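Local coordinates for protein GDP-L-fucose synthase (Campylobacter jejuni subsp. jejuni serotype O:2, PDB 7M13) that probably catalyses an NADPH-dependent reduction of a GDP-linked 4-keto sugar, making the GDP-D-glycero-L-gluco-heptose used for the bacterium's capsular polysaccharide, at residues A187-S199 with L222-I234. Sequence-based numbering, arbitrary orientation.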
loop_
_atom_site.group_PDB
_atom_site.type_symbol
_atom_site.label_atom_id
_atom_site.label_comp_id
_atom_site.label_asym_id
_atom_site.label_seq_id
_atom_site.Cartn_x
_atom_site.Cartn_y
_atom_site.Cartn_z
ATOM N N ALA B 187 11.974 -28.094 0.795
ATOM C CA ALA B 187 11.896 -28.747 2.127
ATOM C C ALA B 187 11.368 -30.172 1.972
ATOM O O ALA B 187 11.903 -31.071 2.644
ATOM C CB ALA B 187 11.009 -27.978 3.069
ATOM N N LEU B 188 10.351 -30.368 1.129
ATOM C CA LEU B 188 9.807 -31.715 0.839
ATOM C C LEU B 188 10.938 -32.595 0.291
ATOM O O LEU B 188 11.099 -33.728 0.787
ATOM C CB LEU B 188 8.644 -31.580 -0.152
ATOM C CG LEU B 188 7.784 -32.830 -0.333
ATOM C CD1 LEU B 188 7.267 -33.346 0.998
ATOM C CD2 LEU B 188 6.626 -32.523 -1.265
ATOM N N LEU B 189 11.701 -32.109 -0.689
ATOM C CA LEU B 189 12.832 -32.873 -1.273
ATOM C C LEU B 189 13.762 -33.257 -0.120
ATOM O O LEU B 189 14.158 -34.448 -0.054
ATOM C CB LEU B 189 13.562 -32.038 -2.326
ATOM C CG LEU B 189 14.725 -32.746 -3.015
ATOM C CD1 LEU B 189 14.255 -34.017 -3.709
ATOM C CD2 LEU B 189 15.408 -31.822 -4.010
ATOM N N ARG B 190 14.057 -32.313 0.783
ATOM C CA ARG B 190 15.026 -32.563 1.881
ATOM C C ARG B 190 14.437 -33.571 2.867
ATOM O O ARG B 190 15.212 -34.407 3.362
ATOM C CB ARG B 190 15.432 -31.291 2.625
ATOM C CG ARG B 190 16.655 -31.503 3.512
ATOM C CD ARG B 190 17.286 -30.214 3.992
ATOM N NE ARG B 190 18.334 -30.448 4.977
ATOM C CZ ARG B 190 18.947 -29.491 5.665
ATOM N NH1 ARG B 190 19.888 -29.806 6.538
ATOM N NH2 ARG B 190 18.629 -28.223 5.472
ATOM N N LYS B 191 13.137 -33.502 3.139
ATOM C CA LYS B 191 12.460 -34.432 4.087
ATOM C C LYS B 191 12.610 -35.872 3.587
ATOM O O LYS B 191 12.947 -36.762 4.403
ATOM C CB LYS B 191 10.974 -34.090 4.234
ATOM C CG LYS B 191 10.655 -32.933 5.176
ATOM C CD LYS B 191 9.170 -32.810 5.515
ATOM C CE LYS B 191 8.565 -34.088 6.065
ATOM N NZ LYS B 191 7.248 -33.862 6.716
ATOM N N PHE B 192 12.366 -36.124 2.301
ATOM C CA PHE B 192 12.466 -37.493 1.736
ATOM C C PHE B 192 13.933 -37.932 1.682
ATOM O O PHE B 192 14.178 -39.119 1.886
ATOM C CB PHE B 192 11.781 -37.589 0.374
ATOM C CG PHE B 192 10.309 -37.865 0.501
ATOM C CD1 PHE B 192 9.845 -39.157 0.667
ATOM C CD2 PHE B 192 9.392 -36.823 0.512
ATOM C CE1 PHE B 192 8.489 -39.412 0.810
ATOM C CE2 PHE B 192 8.037 -37.081 0.640
ATOM C CZ PHE B 192 7.588 -38.371 0.807
ATOM N N HIS B 193 14.871 -37.023 1.399
ATOM C CA HIS B 193 16.320 -37.351 1.339
ATOM C C HIS B 193 16.779 -37.860 2.711
ATOM O O HIS B 193 17.419 -38.932 2.769
ATOM C CB HIS B 193 17.136 -36.152 0.849
ATOM C CG HIS B 193 18.598 -36.421 0.809
ATOM N ND1 HIS B 193 19.172 -37.212 -0.167
ATOM C CD2 HIS B 193 19.598 -36.028 1.626
ATOM C CE1 HIS B 193 20.473 -37.280 0.041
ATOM N NE2 HIS B 193 20.757 -36.561 1.136
ATOM N N LEU B 194 16.446 -37.141 3.782
ATOM C CA LEU B 194 16.832 -37.517 5.167
ATOM C C LEU B 194 16.119 -38.812 5.577
ATOM O O LEU B 194 16.753 -39.624 6.271
ATOM C CB LEU B 194 16.499 -36.385 6.137
ATOM C CG LEU B 194 17.250 -35.076 5.906
ATOM C CD1 LEU B 194 16.982 -34.117 7.047
ATOM C CD2 LEU B 194 18.741 -35.319 5.738
ATOM N N ALA B 195 14.862 -39.010 5.164
ATOM C CA ALA B 195 14.114 -40.269 5.380
ATOM C C ALA B 195 14.906 -41.426 4.766
ATOM O O ALA B 195 14.991 -42.500 5.401
ATOM C CB ALA B 195 12.729 -40.187 4.783
ATOM N N LYS B 196 15.438 -41.224 3.559
ATOM C CA LYS B 196 16.251 -42.233 2.832
ATOM C C LYS B 196 17.543 -42.473 3.614
ATOM O O LYS B 196 17.887 -43.655 3.839
ATOM C CB LYS B 196 16.549 -41.791 1.400
ATOM C CG LYS B 196 17.280 -42.831 0.560
ATOM C CD LYS B 196 17.419 -42.472 -0.900
ATOM C CE LYS B 196 18.466 -41.404 -1.140
ATOM N NZ LYS B 196 18.746 -41.237 -2.585
ATOM N N LEU B 197 18.251 -41.402 4.000
ATOM C CA LEU B 197 19.502 -41.546 4.790
ATOM C C LEU B 197 19.203 -42.385 6.037
ATOM O O LEU B 197 20.005 -43.283 6.336
ATOM C CB LEU B 197 20.071 -40.176 5.175
ATOM C CG LEU B 197 20.627 -39.330 4.028
ATOM C CD1 LEU B 197 21.328 -38.097 4.572
ATOM C CD2 LEU B 197 21.566 -40.111 3.122
ATOM N N LEU B 198 18.093 -42.131 6.729
ATOM C CA LEU B 198 17.709 -42.907 7.938
ATOM C C LEU B 198 17.482 -44.371 7.562
ATOM O O LEU B 198 17.950 -45.245 8.323
ATOM C CB LEU B 198 16.457 -42.327 8.601
ATOM C CG LEU B 198 16.644 -41.076 9.462
ATOM C CD1 LEU B 198 15.297 -40.558 9.950
ATOM C CD2 LEU B 198 17.546 -41.359 10.656
ATOM N N SER B 199 16.809 -44.622 6.435
ATOM C CA SER B 199 16.487 -45.984 5.921
ATOM C C SER B 199 17.773 -46.752 5.585
ATOM O O SER B 199 17.789 -47.988 5.792
ATOM C CB SER B 199 15.593 -45.901 4.715
ATOM O OG SER B 199 16.339 -45.505 3.573
ATOM N N LEU B 222 14.336 -34.667 13.586
ATOM C CA LEU B 222 13.781 -35.220 12.319
ATOM C C LEU B 222 12.348 -35.714 12.545
ATOM O O LEU B 222 11.473 -35.382 11.712
ATOM C CB LEU B 222 14.685 -36.354 11.829
ATOM C CG LEU B 222 16.042 -35.911 11.292
ATOM C CD1 LEU B 222 16.908 -37.117 10.948
ATOM C CD2 LEU B 222 15.871 -35.008 10.080
ATOM N N HIS B 223 12.119 -36.469 13.626
ATOM C CA HIS B 223 10.825 -37.129 13.952
ATOM C C HIS B 223 9.733 -36.067 14.135
ATOM O O HIS B 223 8.549 -36.389 13.888
ATOM C CB HIS B 223 10.977 -38.041 15.179
ATOM C CG HIS B 223 11.516 -39.399 14.868
ATOM N ND1 HIS B 223 10.823 -40.555 15.178
ATOM C CD2 HIS B 223 12.667 -39.795 14.279
ATOM C CE1 HIS B 223 11.528 -41.603 14.800
ATOM N NE2 HIS B 223 12.665 -41.163 14.245
ATOM N N ASN B 224 10.121 -34.846 14.526
ATOM C CA ASN B 224 9.195 -33.710 14.788
ATOM C C ASN B 224 8.900 -32.953 13.482
ATOM O O ASN B 224 7.892 -32.222 13.456
ATOM C CB ASN B 224 9.736 -32.775 15.875
ATOM C CG ASN B 224 9.404 -33.240 17.280
ATOM O OD1 ASN B 224 8.463 -34.003 17.491
ATOM N ND2 ASN B 224 10.172 -32.778 18.253
ATOM N N PHE B 225 9.733 -33.117 12.449
ATOM C CA PHE B 225 9.433 -32.702 11.050
ATOM C C PHE B 225 8.769 -33.865 10.298
ATOM O O PHE B 225 8.620 -33.757 9.066
ATOM C CB PHE B 225 10.699 -32.208 10.341
ATOM C CG PHE B 225 11.038 -30.765 10.612
ATOM C CD1 PHE B 225 10.196 -29.749 10.181
ATOM C CD2 PHE B 225 12.188 -30.418 11.306
ATOM C CE1 PHE B 225 10.494 -28.419 10.440
ATOM C CE2 PHE B 225 12.487 -29.087 11.562
ATOM C CZ PHE B 225 11.640 -28.089 11.132
ATOM N N GLY B 226 8.381 -34.929 11.018
ATOM C CA GLY B 226 7.663 -36.107 10.488
ATOM C C GLY B 226 8.570 -37.006 9.656
ATOM O O GLY B 226 8.035 -37.793 8.826
ATOM N N ILE B 227 9.887 -36.893 9.858
ATOM C CA ILE B 227 10.942 -37.670 9.140
ATOM C C ILE B 227 11.338 -38.850 10.027
ATOM O O ILE B 227 11.723 -38.594 11.190
ATOM C CB ILE B 227 12.159 -36.793 8.794
ATOM C CG1 ILE B 227 11.760 -35.523 8.029
ATOM C CG2 ILE B 227 13.206 -37.597 8.033
ATOM C CD1 ILE B 227 12.794 -34.420 8.093
ATOM N N SER B 228 11.239 -40.075 9.494
ATOM C CA SER B 228 11.661 -41.338 10.160
ATOM C C SER B 228 12.178 -42.335 9.116
ATOM O O SER B 228 12.041 -42.054 7.900
ATOM C CB SER B 228 10.548 -41.916 10.976
ATOM O OG SER B 228 9.660 -42.651 10.157
ATOM N N LYS B 229 12.782 -43.442 9.563
ATOM C CA LYS B 229 13.408 -44.443 8.657
ATOM C C LYS B 229 12.300 -45.215 7.933
ATOM O O LYS B 229 12.561 -45.682 6.823
ATOM C CB LYS B 229 14.396 -45.349 9.405
ATOM C CG LYS B 229 13.796 -46.499 10.204
ATOM C CD LYS B 229 14.848 -47.499 10.651
ATOM C CE LYS B 229 14.569 -48.106 12.011
ATOM N NZ LYS B 229 15.706 -48.935 12.481
ATOM N N LYS B 230 11.106 -45.310 8.527
ATOM C CA LYS B 230 9.983 -46.117 7.992
ATOM C C LYS B 230 9.020 -45.245 7.162
ATOM O O LYS B 230 8.342 -45.816 6.301
ATOM C CB LYS B 230 9.278 -46.837 9.116
ATOM N N SER B 231 8.936 -43.929 7.404
ATOM C CA SER B 231 7.909 -43.060 6.768
ATOM C C SER B 231 8.310 -41.579 6.738
ATOM O O SER B 231 9.141 -41.139 7.571
ATOM C CB SER B 231 6.578 -43.244 7.438
ATOM O OG SER B 231 6.662 -42.936 8.817
ATOM N N VAL B 232 7.729 -40.848 5.782
ATOM C CA VAL B 232 7.554 -39.371 5.823
ATOM C C VAL B 232 6.077 -39.110 6.115
ATOM O O VAL B 232 5.216 -39.544 5.304
ATOM C CB VAL B 232 8.024 -38.700 4.521
ATOM C CG1 VAL B 232 7.722 -37.208 4.504
ATOM C CG2 VAL B 232 9.507 -38.949 4.281
ATOM N N GLU B 233 5.811 -38.492 7.266
ATOM C CA GLU B 233 4.457 -38.126 7.751
ATOM C C GLU B 233 4.227 -36.641 7.463
ATOM O O GLU B 233 5.056 -35.813 7.895
ATOM C CB GLU B 233 4.354 -38.436 9.245
ATOM C CG GLU B 233 2.949 -38.307 9.802
ATOM C CD GLU B 233 2.704 -39.093 11.081
ATOM O OE1 GLU B 233 3.679 -39.652 11.632
ATOM O OE2 GLU B 233 1.542 -39.146 11.523
ATOM N N ILE B 234 3.154 -36.313 6.745
ATOM C CA ILE B 234 2.797 -34.905 6.423
ATOM C C ILE B 234 1.466 -34.596 7.111
ATOM O O ILE B 234 0.545 -35.422 7.016
ATOM C CB ILE B 234 2.763 -34.685 4.899
ATOM C CG1 ILE B 234 4.113 -35.036 4.270
ATOM C CG2 ILE B 234 2.338 -33.263 4.560
ATOM C CD1 ILE B 234 4.118 -35.012 2.758
#
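Leu222 meets helix 187-199 with both of its methyls: CD2 lies 3.4 Å from Leu194 CD1, tighter than normal carbon contact, and CD1 faces Leu198 CD1. Leu194 and Leu222 cross at about a right angle, meeting at the close CD1-CD2 pair. Next the helix 215-224 stops in a Schellman motif, with Gly226 at positive phi as C-prime and Ile227 N bonded to Leu222 O. That turn presents Phe225 O to Lys191 NZ at 2.7 Å, the donor tilted slightly from the carbonyl plane. Ile227 lies over the helix backbone; its CG2 is 3.6 Å from Ala195 N, while CD1 and CG1 pack on the aliphatic part of Lys191. Beyond it the chain passes across Leu198, whose CB is 3.7 Å from Lys229 CA. Strand 231-234 then returns along the helix, roughly antiparallel to it at 149° between their directions. Val232 points at the helix and divides its methyls: CG2 presses on Ala195 CB at 3.5 Å and sits over one face of the Phe192 ring, 18° off its normal, a CH-pi contact. Its other methyl, CG1, meets Lys191 CE. The lysine chain bends at chi3 (54°), letting its ammonium bridge turn and strand: besides Phe225 O it binds Glu233 O at 3.2 Å, approaching from above that carbonyl plane. Two backbone carbonyls thus hold the ammonium of Lys191, a residue that probably also takes part in substrate binding. Last, Ile234 CD1 reaches Leu188 CD1 at 4.0 Å. Strand 231-235 pairs in parallel with strand 303-307, and Phe192 also packs on Val294 of helix 287-298. This is a helix laid against a small two-stranded parallel sheet, consistent with the substrate-binding lobe that accompanies the Rossmann domain in extended short-chain dehydrogenases/reductases.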